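Local coordinates for protein CurH (PDB 3KG7) that probably dehydrates a beta-hydroxyacyl intermediate to an enoyl product in curacin biosynthesis, as the dehydratase domain of the CurH polyketide synthase module, at residues Y164-W175 with V203-L211; L236-Y247 with I265-G276. All coordinates share one frame; numbering follows the deposited sequence.

Interaction 1. Residues Y164-W175 with V203-L211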
# COMPACT_ATOMS: atom_id res chain seq x y z
N TYR C 164 -28.38 -18.26 -9.55
CA TYR C 164 -28.43 -17.10 -8.67
C TYR C 164 -29.10 -17.47 -7.35
O TYR C 164 -30.29 -17.76 -7.32
CB TYR C 164 -29.19 -15.94 -9.34
CG TYR C 164 -28.53 -15.30 -10.55
CD1 TYR C 164 -29.09 -15.43 -11.82
CD2 TYR C 164 -27.37 -14.53 -10.42
CE1 TYR C 164 -28.50 -14.82 -12.94
CE2 TYR C 164 -26.77 -13.91 -11.53
CZ TYR C 164 -27.35 -14.07 -12.78
OH TYR C 164 -26.77 -13.47 -13.88
N GLY C 165 -28.32 -17.46 -6.27
CA GLY C 165 -28.86 -17.71 -4.93
C GLY C 165 -29.56 -16.49 -4.35
O GLY C 165 -29.55 -15.41 -4.96
N PRO C 166 -30.18 -16.65 -3.16
CA PRO C 166 -30.98 -15.64 -2.45
C PRO C 166 -30.40 -14.22 -2.44
O PRO C 166 -31.15 -13.24 -2.53
CB PRO C 166 -31.02 -16.19 -1.02
CG PRO C 166 -31.00 -17.65 -1.20
CD PRO C 166 -30.13 -17.91 -2.40
N MSE C 167 -29.08 -14.12 -2.34
CA MSE C 167 -28.39 -12.84 -2.23
C MSE C 167 -28.11 -12.20 -3.59
O MSE C 167 -27.57 -11.09 -3.66
CB MSE C 167 -27.10 -13.02 -1.44
CG MSE C 167 -27.25 -12.67 0.01
SE MSE C 167 -25.74 -13.30 1.08
CE MSE C 167 -26.62 -14.71 2.11
N LEU C 168 -28.48 -12.91 -4.66
CA LEU C 168 -28.31 -12.44 -6.03
C LEU C 168 -29.66 -12.23 -6.72
O LEU C 168 -29.72 -11.68 -7.83
CB LEU C 168 -27.46 -13.43 -6.84
CG LEU C 168 -25.94 -13.29 -6.99
CD1 LEU C 168 -25.55 -12.13 -7.89
CD2 LEU C 168 -25.22 -13.19 -5.66
N GLN C 169 -30.73 -12.65 -6.07
CA GLN C 169 -32.08 -12.56 -6.64
C GLN C 169 -32.64 -11.14 -6.55
O GLN C 169 -33.52 -10.86 -5.72
CB GLN C 169 -33.00 -13.59 -6.00
CG GLN C 169 -32.79 -14.98 -6.57
CD GLN C 169 -33.33 -16.07 -5.69
OE1 GLN C 169 -33.33 -15.96 -4.46
NE2 GLN C 169 -33.78 -17.16 -6.30
N ALA C 170 -32.13 -10.27 -7.41
CA ALA C 170 -32.47 -8.85 -7.41
C ALA C 170 -33.53 -8.50 -8.44
O ALA C 170 -34.04 -7.38 -8.46
CB ALA C 170 -31.22 -7.99 -7.62
N VAL C 171 -33.86 -9.45 -9.31
CA VAL C 171 -34.82 -9.22 -10.38
C VAL C 171 -36.25 -9.44 -9.88
O VAL C 171 -36.72 -10.58 -9.76
CB VAL C 171 -34.53 -10.10 -11.61
CG1 VAL C 171 -35.44 -9.70 -12.76
CG2 VAL C 171 -33.07 -9.99 -12.01
N ARG C 172 -36.94 -8.33 -9.61
CA ARG C 172 -38.32 -8.38 -9.14
C ARG C 172 -39.30 -8.78 -10.25
O ARG C 172 -40.18 -9.62 -10.04
CB ARG C 172 -38.73 -7.04 -8.52
CG ARG C 172 -39.85 -7.16 -7.50
CD ARG C 172 -40.15 -5.84 -6.78
NE ARG C 172 -40.79 -6.08 -5.48
CZ ARG C 172 -42.10 -6.28 -5.30
NH1 ARG C 172 -42.94 -6.25 -6.32
NH2 ARG C 172 -42.56 -6.49 -4.08
N GLN C 173 -39.13 -8.18 -11.44
CA GLN C 173 -40.02 -8.46 -12.57
C GLN C 173 -39.28 -8.30 -13.90
O GLN C 173 -38.38 -7.47 -14.02
CB GLN C 173 -41.24 -7.54 -12.53
CG GLN C 173 -42.45 -8.04 -13.33
CD GLN C 173 -43.16 -9.20 -12.67
OE1 GLN C 173 -43.22 -9.30 -11.45
NE2 GLN C 173 -43.72 -10.09 -13.49
N ALA C 174 -39.66 -9.11 -14.89
CA ALA C 174 -39.05 -9.05 -16.21
C ALA C 174 -40.09 -8.93 -17.32
O ALA C 174 -41.13 -9.59 -17.28
CB ALA C 174 -38.17 -10.27 -16.43
N TRP C 175 -39.81 -8.07 -18.29
CA TRP C 175 -40.66 -7.95 -19.48
C TRP C 175 -39.83 -8.17 -20.74
O TRP C 175 -38.62 -7.91 -20.75
CB TRP C 175 -41.33 -6.57 -19.53
CG TRP C 175 -42.25 -6.26 -18.38
CD1 TRP C 175 -43.60 -6.47 -18.34
CD2 TRP C 175 -41.90 -5.67 -17.12
NE1 TRP C 175 -44.11 -6.05 -17.13
CE2 TRP C 175 -43.09 -5.55 -16.37
CE3 TRP C 175 -40.70 -5.22 -16.56
CZ2 TRP C 175 -43.10 -5.01 -15.08
CZ3 TRP C 175 -40.72 -4.68 -15.28
CH2 TRP C 175 -41.91 -4.58 -14.55
N VAL C 203 -23.79 -7.00 -7.11
CA VAL C 203 -25.01 -7.74 -7.44
C VAL C 203 -25.99 -6.91 -8.27
O VAL C 203 -26.49 -7.37 -9.30
CB VAL C 203 -25.69 -8.27 -6.17
CG1 VAL C 203 -27.09 -8.78 -6.46
CG2 VAL C 203 -24.83 -9.36 -5.54
N LEU C 204 -26.23 -5.67 -7.85
CA LEU C 204 -27.16 -4.79 -8.56
C LEU C 204 -26.70 -4.48 -9.97
O LEU C 204 -27.52 -4.44 -10.89
CB LEU C 204 -27.35 -3.49 -7.78
CG LEU C 204 -28.02 -3.60 -6.41
CD1 LEU C 204 -27.75 -2.32 -5.60
CD2 LEU C 204 -29.50 -3.87 -6.55
N ILE C 205 -25.40 -4.23 -10.16
CA ILE C 205 -24.90 -3.99 -11.51
C ILE C 205 -24.93 -5.29 -12.31
O ILE C 205 -25.19 -5.27 -13.52
CB ILE C 205 -23.54 -3.20 -11.58
CG1 ILE C 205 -23.25 -2.77 -13.03
CG2 ILE C 205 -22.38 -3.98 -10.95
CD1 ILE C 205 -22.05 -1.84 -13.19
N ASP C 206 -24.72 -6.42 -11.64
CA ASP C 206 -24.82 -7.69 -12.35
C ASP C 206 -26.22 -7.96 -12.85
O ASP C 206 -26.39 -8.47 -13.95
CB ASP C 206 -24.35 -8.88 -11.54
CG ASP C 206 -24.21 -10.11 -12.40
OD1 ASP C 206 -23.38 -10.06 -13.33
OD2 ASP C 206 -24.96 -11.09 -12.19
N ALA C 207 -27.20 -7.64 -12.02
CA ALA C 207 -28.61 -7.83 -12.36
C ALA C 207 -29.00 -7.11 -13.65
O ALA C 207 -29.86 -7.57 -14.39
CB ALA C 207 -29.48 -7.37 -11.24
N CYS C 208 -28.35 -5.99 -13.93
CA CYS C 208 -28.65 -5.20 -15.13
C CYS C 208 -28.36 -5.95 -16.42
O CYS C 208 -28.90 -5.61 -17.49
CB CYS C 208 -27.84 -3.91 -15.10
SG CYS C 208 -28.29 -2.86 -13.72
N THR C 209 -27.52 -6.98 -16.32
CA THR C 209 -26.96 -7.63 -17.48
C THR C 209 -27.68 -8.93 -17.80
O THR C 209 -27.32 -9.64 -18.73
CB THR C 209 -25.47 -7.93 -17.26
OG1 THR C 209 -25.34 -9.00 -16.32
CG2 THR C 209 -24.75 -6.70 -16.72
N ARG C 210 -28.73 -9.21 -17.02
CA ARG C 210 -29.38 -10.52 -17.04
C ARG C 210 -30.42 -10.75 -18.14
O ARG C 210 -30.92 -11.87 -18.28
CB ARG C 210 -30.00 -10.82 -15.67
CG ARG C 210 -28.99 -11.14 -14.60
CD ARG C 210 -29.65 -11.30 -13.24
NE ARG C 210 -28.66 -11.24 -12.16
CZ ARG C 210 -28.95 -11.30 -10.86
NH1 ARG C 210 -30.20 -11.42 -10.44
NH2 ARG C 210 -27.97 -11.22 -9.97
N LEU C 211 -30.75 -9.72 -18.92
CA LEU C 211 -31.78 -9.87 -19.96
C LEU C 211 -31.53 -9.07 -21.24
O LEU C 211 -31.06 -7.93 -21.21
CB LEU C 211 -33.18 -9.57 -19.40
CG LEU C 211 -34.42 -9.75 -20.29
CD1 LEU C 211 -34.63 -11.21 -20.70
CD2 LEU C 211 -35.66 -9.22 -19.61

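Interaction 2. Residues L236-Y247 with I265-G276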
# COMPACT_ATOMS: atom_id res chain seq x y z
N LEU C 236 -22.30 6.17 -14.57
CA LEU C 236 -23.31 6.26 -13.54
C LEU C 236 -23.32 7.68 -12.97
O LEU C 236 -22.27 8.19 -12.55
CB LEU C 236 -23.06 5.21 -12.45
CG LEU C 236 -24.11 5.15 -11.33
CD1 LEU C 236 -25.49 4.77 -11.88
CD2 LEU C 236 -23.66 4.21 -10.24
N SER C 237 -24.49 8.31 -12.97
CA SER C 237 -24.62 9.71 -12.54
C SER C 237 -24.80 9.86 -11.04
O SER C 237 -24.29 10.80 -10.45
CB SER C 237 -25.78 10.41 -13.24
OG SER C 237 -25.72 10.22 -14.64
N HIS C 238 -25.53 8.93 -10.43
CA HIS C 238 -25.75 8.95 -8.98
C HIS C 238 -26.03 7.55 -8.44
O HIS C 238 -26.19 6.61 -9.22
CB HIS C 238 -26.85 9.95 -8.58
CG HIS C 238 -28.14 9.77 -9.31
ND1 HIS C 238 -29.03 8.76 -9.01
CD2 HIS C 238 -28.71 10.49 -10.31
CE1 HIS C 238 -30.08 8.85 -9.81
NE2 HIS C 238 -29.91 9.90 -10.60
N PRO C 239 -26.07 7.38 -7.10
CA PRO C 239 -26.30 6.06 -6.54
C PRO C 239 -27.63 5.49 -6.99
O PRO C 239 -28.58 6.24 -7.24
CB PRO C 239 -26.34 6.33 -5.03
CG PRO C 239 -25.59 7.58 -4.85
CD PRO C 239 -25.91 8.40 -6.05
N THR C 240 -27.70 4.16 -7.11
CA THR C 240 -28.96 3.49 -7.46
C THR C 240 -30.01 3.69 -6.37
O THR C 240 -29.69 3.62 -5.18
CB THR C 240 -28.78 1.97 -7.70
OG1 THR C 240 -28.36 1.35 -6.48
CG2 THR C 240 -27.74 1.72 -8.75
N PRO C 241 -31.26 3.96 -6.77
CA PRO C 241 -32.36 3.99 -5.82
C PRO C 241 -32.70 2.57 -5.38
O PRO C 241 -32.17 1.60 -5.94
CB PRO C 241 -33.52 4.58 -6.63
CG PRO C 241 -32.91 5.08 -7.90
CD PRO C 241 -31.72 4.24 -8.14
N SER C 242 -33.58 2.44 -4.39
CA SER C 242 -33.96 1.13 -3.84
C SER C 242 -34.61 0.24 -4.90
O SER C 242 -34.54 -0.98 -4.82
CB SER C 242 -34.90 1.31 -2.64
OG SER C 242 -35.96 2.20 -2.96
N ARG C 243 -35.22 0.89 -5.89
CA ARG C 243 -35.85 0.21 -7.02
C ARG C 243 -35.59 0.99 -8.31
O ARG C 243 -35.78 2.21 -8.37
CB ARG C 243 -37.35 0.06 -6.75
CG ARG C 243 -38.20 -0.32 -7.96
CD ARG C 243 -39.68 -0.31 -7.61
NE ARG C 243 -40.04 -1.43 -6.74
CZ ARG C 243 -41.29 -1.78 -6.44
NH1 ARG C 243 -42.31 -1.09 -6.92
NH2 ARG C 243 -41.51 -2.82 -5.64
N PHE C 244 -35.14 0.28 -9.35
CA PHE C 244 -34.84 0.87 -10.65
C PHE C 244 -35.00 -0.15 -11.77
O PHE C 244 -35.35 -1.31 -11.52
CB PHE C 244 -33.43 1.47 -10.68
CG PHE C 244 -32.33 0.46 -10.49
CD1 PHE C 244 -31.65 -0.05 -11.58
CD2 PHE C 244 -31.97 0.03 -9.21
CE1 PHE C 244 -30.62 -0.99 -11.41
CE2 PHE C 244 -30.95 -0.91 -9.03
CZ PHE C 244 -30.28 -1.42 -10.13
N TYR C 245 -34.73 0.27 -13.00
CA TYR C 245 -34.95 -0.57 -14.18
C TYR C 245 -33.70 -0.71 -15.06
O TYR C 245 -32.85 0.18 -15.10
CB TYR C 245 -36.12 -0.01 -15.00
CG TYR C 245 -37.44 0.05 -14.25
CD1 TYR C 245 -38.32 -1.03 -14.26
CD2 TYR C 245 -37.79 1.19 -13.52
CE1 TYR C 245 -39.52 -0.98 -13.57
CE2 TYR C 245 -39.00 1.25 -12.82
CZ TYR C 245 -39.85 0.15 -12.85
OH TYR C 245 -41.04 0.20 -12.16
N ALA C 246 -33.61 -1.84 -15.75
CA ALA C 246 -32.58 -2.05 -16.76
C ALA C 246 -33.27 -2.23 -18.10
O ALA C 246 -34.11 -3.12 -18.26
CB ALA C 246 -31.73 -3.26 -16.42
N TYR C 247 -32.91 -1.39 -19.06
CA TYR C 247 -33.62 -1.28 -20.33
C TYR C 247 -32.68 -1.56 -21.51
O TYR C 247 -31.65 -0.90 -21.65
CB TYR C 247 -34.23 0.13 -20.43
CG TYR C 247 -35.16 0.40 -21.58
CD1 TYR C 247 -36.20 -0.48 -21.90
CD2 TYR C 247 -35.04 1.57 -22.34
CE1 TYR C 247 -37.07 -0.23 -22.96
CE2 TYR C 247 -35.92 1.84 -23.40
CZ TYR C 247 -36.92 0.93 -23.70
OH TYR C 247 -37.77 1.18 -24.75
N ILE C 265 -27.14 -1.56 -22.07
CA ILE C 265 -28.16 -1.48 -21.04
C ILE C 265 -28.28 -0.07 -20.52
O ILE C 265 -27.28 0.56 -20.15
CB ILE C 265 -27.87 -2.44 -19.85
CG1 ILE C 265 -27.79 -3.90 -20.32
CG2 ILE C 265 -28.95 -2.32 -18.78
CD1 ILE C 265 -26.62 -4.64 -19.77
N GLN C 266 -29.51 0.44 -20.48
CA GLN C 266 -29.80 1.74 -19.89
C GLN C 266 -30.37 1.55 -18.49
O GLN C 266 -31.30 0.78 -18.28
CB GLN C 266 -30.80 2.53 -20.75
CG GLN C 266 -30.61 2.40 -22.26
CD GLN C 266 -29.34 3.07 -22.80
OE1 GLN C 266 -28.89 2.76 -23.90
NE2 GLN C 266 -28.77 3.99 -22.02
N LEU C 267 -29.79 2.26 -17.52
CA LEU C 267 -30.31 2.24 -16.16
C LEU C 267 -31.30 3.39 -15.98
O LEU C 267 -30.95 4.56 -16.18
CB LEU C 267 -29.18 2.33 -15.13
CG LEU C 267 -28.38 1.06 -14.82
CD1 LEU C 267 -27.41 0.70 -15.94
CD2 LEU C 267 -27.64 1.22 -13.49
N LEU C 268 -32.53 3.04 -15.63
CA LEU C 268 -33.62 4.01 -15.46
C LEU C 268 -34.13 3.99 -14.03
O LEU C 268 -34.34 2.91 -13.46
CB LEU C 268 -34.78 3.68 -16.40
CG LEU C 268 -34.56 3.56 -17.91
CD1 LEU C 268 -35.60 2.63 -18.49
CD2 LEU C 268 -34.60 4.91 -18.60
N ASP C 269 -34.35 5.17 -13.44
CA ASP C 269 -34.86 5.27 -12.07
C ASP C 269 -36.37 4.97 -11.95
O ASP C 269 -37.00 4.49 -12.91
CB ASP C 269 -34.47 6.62 -11.40
CG ASP C 269 -35.08 7.85 -12.11
OD1 ASP C 269 -34.45 8.93 -12.03
OD2 ASP C 269 -36.17 7.76 -12.71
N GLU C 270 -36.94 5.25 -10.77
CA GLU C 270 -38.36 5.01 -10.47
C GLU C 270 -39.32 5.69 -11.45
O GLU C 270 -40.36 5.12 -11.80
CB GLU C 270 -38.68 5.46 -9.03
CG GLU C 270 -39.98 4.88 -8.44
CD GLU C 270 -39.79 3.52 -7.75
OE1 GLU C 270 -38.71 3.30 -7.14
OE2 GLU C 270 -40.72 2.69 -7.80
N THR C 271 -38.96 6.90 -11.87
CA THR C 271 -39.79 7.70 -12.79
C THR C 271 -39.61 7.25 -14.24
O THR C 271 -40.49 7.44 -15.07
CB THR C 271 -39.50 9.22 -12.67
OG1 THR C 271 -39.84 9.67 -11.35
CG2 THR C 271 -40.30 10.04 -13.68
N GLY C 272 -38.47 6.63 -14.53
CA GLY C 272 -38.14 6.22 -15.89
C GLY C 272 -37.05 7.10 -16.50
O GLY C 272 -36.78 7.01 -17.69
N GLN C 273 -36.44 7.93 -15.66
CA GLN C 273 -35.31 8.77 -16.08
C GLN C 273 -34.00 8.00 -16.05
O GLN C 273 -33.71 7.30 -15.09
CB GLN C 273 -35.19 9.99 -15.19
CG GLN C 273 -36.13 11.11 -15.60
CD GLN C 273 -36.09 12.29 -14.66
OE1 GLN C 273 -35.27 12.34 -13.73
NE2 GLN C 273 -36.98 13.26 -14.89
N ALA C 274 -33.21 8.13 -17.12
CA ALA C 274 -31.91 7.47 -17.21
C ALA C 274 -30.92 8.11 -16.23
O ALA C 274 -30.92 9.32 -16.04
CB ALA C 274 -31.38 7.52 -18.63
N PHE C 275 -30.09 7.29 -15.60
CA PHE C 275 -29.09 7.78 -14.66
C PHE C 275 -27.77 7.01 -14.75
O PHE C 275 -26.80 7.31 -14.05
CB PHE C 275 -29.64 7.80 -13.23
CG PHE C 275 -29.86 6.43 -12.64
CD1 PHE C 275 -30.92 5.63 -13.08
CD2 PHE C 275 -29.01 5.94 -11.66
CE1 PHE C 275 -31.13 4.37 -12.55
CE2 PHE C 275 -29.21 4.67 -11.12
CZ PHE C 275 -30.28 3.88 -11.56
N GLY C 276 -27.73 6.01 -15.62
CA GLY C 276 -26.52 5.26 -15.89
C GLY C 276 -26.67 4.38 -17.11
O GLY C 276 -27.80 4.11 -17.54

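Interaction 1. Residues Y164-W175 with V203-L211
R210 grips the backbone carbonyl of L168 with both terminal nitrogens, joining the loop before strand 171-176 to the turn 207-210 of this double hotdog fold. NH1 of R210 lies 2.7 Å from O of L168 and NH2 of R210 lies 2.8 Å from the same oxygen. The oxygen sits almost in the guanidinium plane, and NH2 meets it on a lone pair. Neither bond is straight, as expected when two nitrogens share one acceptor.

The guanidinium also stacks on Y164. CZ of R210 is 3.6 Å from the centroid of the Y164 ring, a cation-pi contact, with the planes at 30°. CA of A207 lies over the rim of the opposite guanidinium face. The R210 chain, extended from CG to NE, slides past the tyrosine in the opposite direction. CG of R210 runs by OH of Y164 at 3.3 Å.

D206 is probably the aspartate of the dehydratase DxxxQ/H motif, with R210 at its last position. OD2 of D206 lies at the edge of the Y164 ring, near its plane, and takes a weak hydrogen bond from Y164 OH. It also forms a long salt bridge to R210 NE.

Apolar packing surrounds this cluster. L168 meets V203, and A170 CB meets A207 CB. Beside strand 171-176, L211 CD2 lies 3.4 Å from W175 O, and the same L211 CD2 is 4.2 Å from A174 CB.

Interaction 2. Residues L236-Y247 with I265-G276
F275 packs among L236, H238, P241 and F244, where the loop after L236 meets the hairpin of strands 243-255 and 260-268, part of a hotdog unit. A classic beta bulge sets F275 and G276 opposite L267.

CB of F275 lies 3.4 Å from NE2 of H238. CG is held between the backbone N and the carbonyl carbon (chi1 69°), which turns the ring toward the loop. The H238 and F275 rings are nearly parallel, at 14°, but offset with little overlap. On one side of the ring, F275 CD2 touches CD1 of L236 at 3.7 Å. Next, F275 CE2 reaches CA of T240 at 3.9 Å. On the other side, F275 CE1 meets CB of F244 at 4.1 Å. At the tip, F275 CZ packs on CD of P241 at 3.7 Å.

The backbone of F275 is bound too. Its O accepts from S237 N at 2.7 Å and also from S237 OG, which comes from above the carbonyl plane.

The short strand segments 243-247 and 265-268 run antiparallel, their axes at 161°. Y245 and L268 form one hydrogen-bonded pair, and Y247 and Q266 form the next. Between them lies the non-hydrogen-bonded pair A246 and L267. After L268 the chain turns back toward strand 274-286. There D269 OD2 takes a hydrogen bond from Q273 N and weak ones from T271 N and G272 N. O of D269 lies in the plane of the Y245 ring, at its edge. On the same face of the sheet as Y245, L268 CD1 touches Y247 CB at 3.4 Å.

Interaction 1 comes first along the chain and interaction 2 follows it; their centres lie about 14 Å apart. Both reach the same antiparallel arrangement of strands. Strand 181-186 lies between strand 171-176 of interaction 1 and strand 243-255 of interaction 2. The two contacts also touch directly. The turn 207-210 packs on interaction 2: C208 SG meets F244 CE1, and T209 CA meets I265 CD1. The like-charged R172 and R243 come close; E186 forms a salt bridge with R172, and E184 a long, weak ion pair with R243. The turn thus bridges the two contacts, and helix 202-207 itself meets the loop leading into strand 171-176, within one hotdog unit.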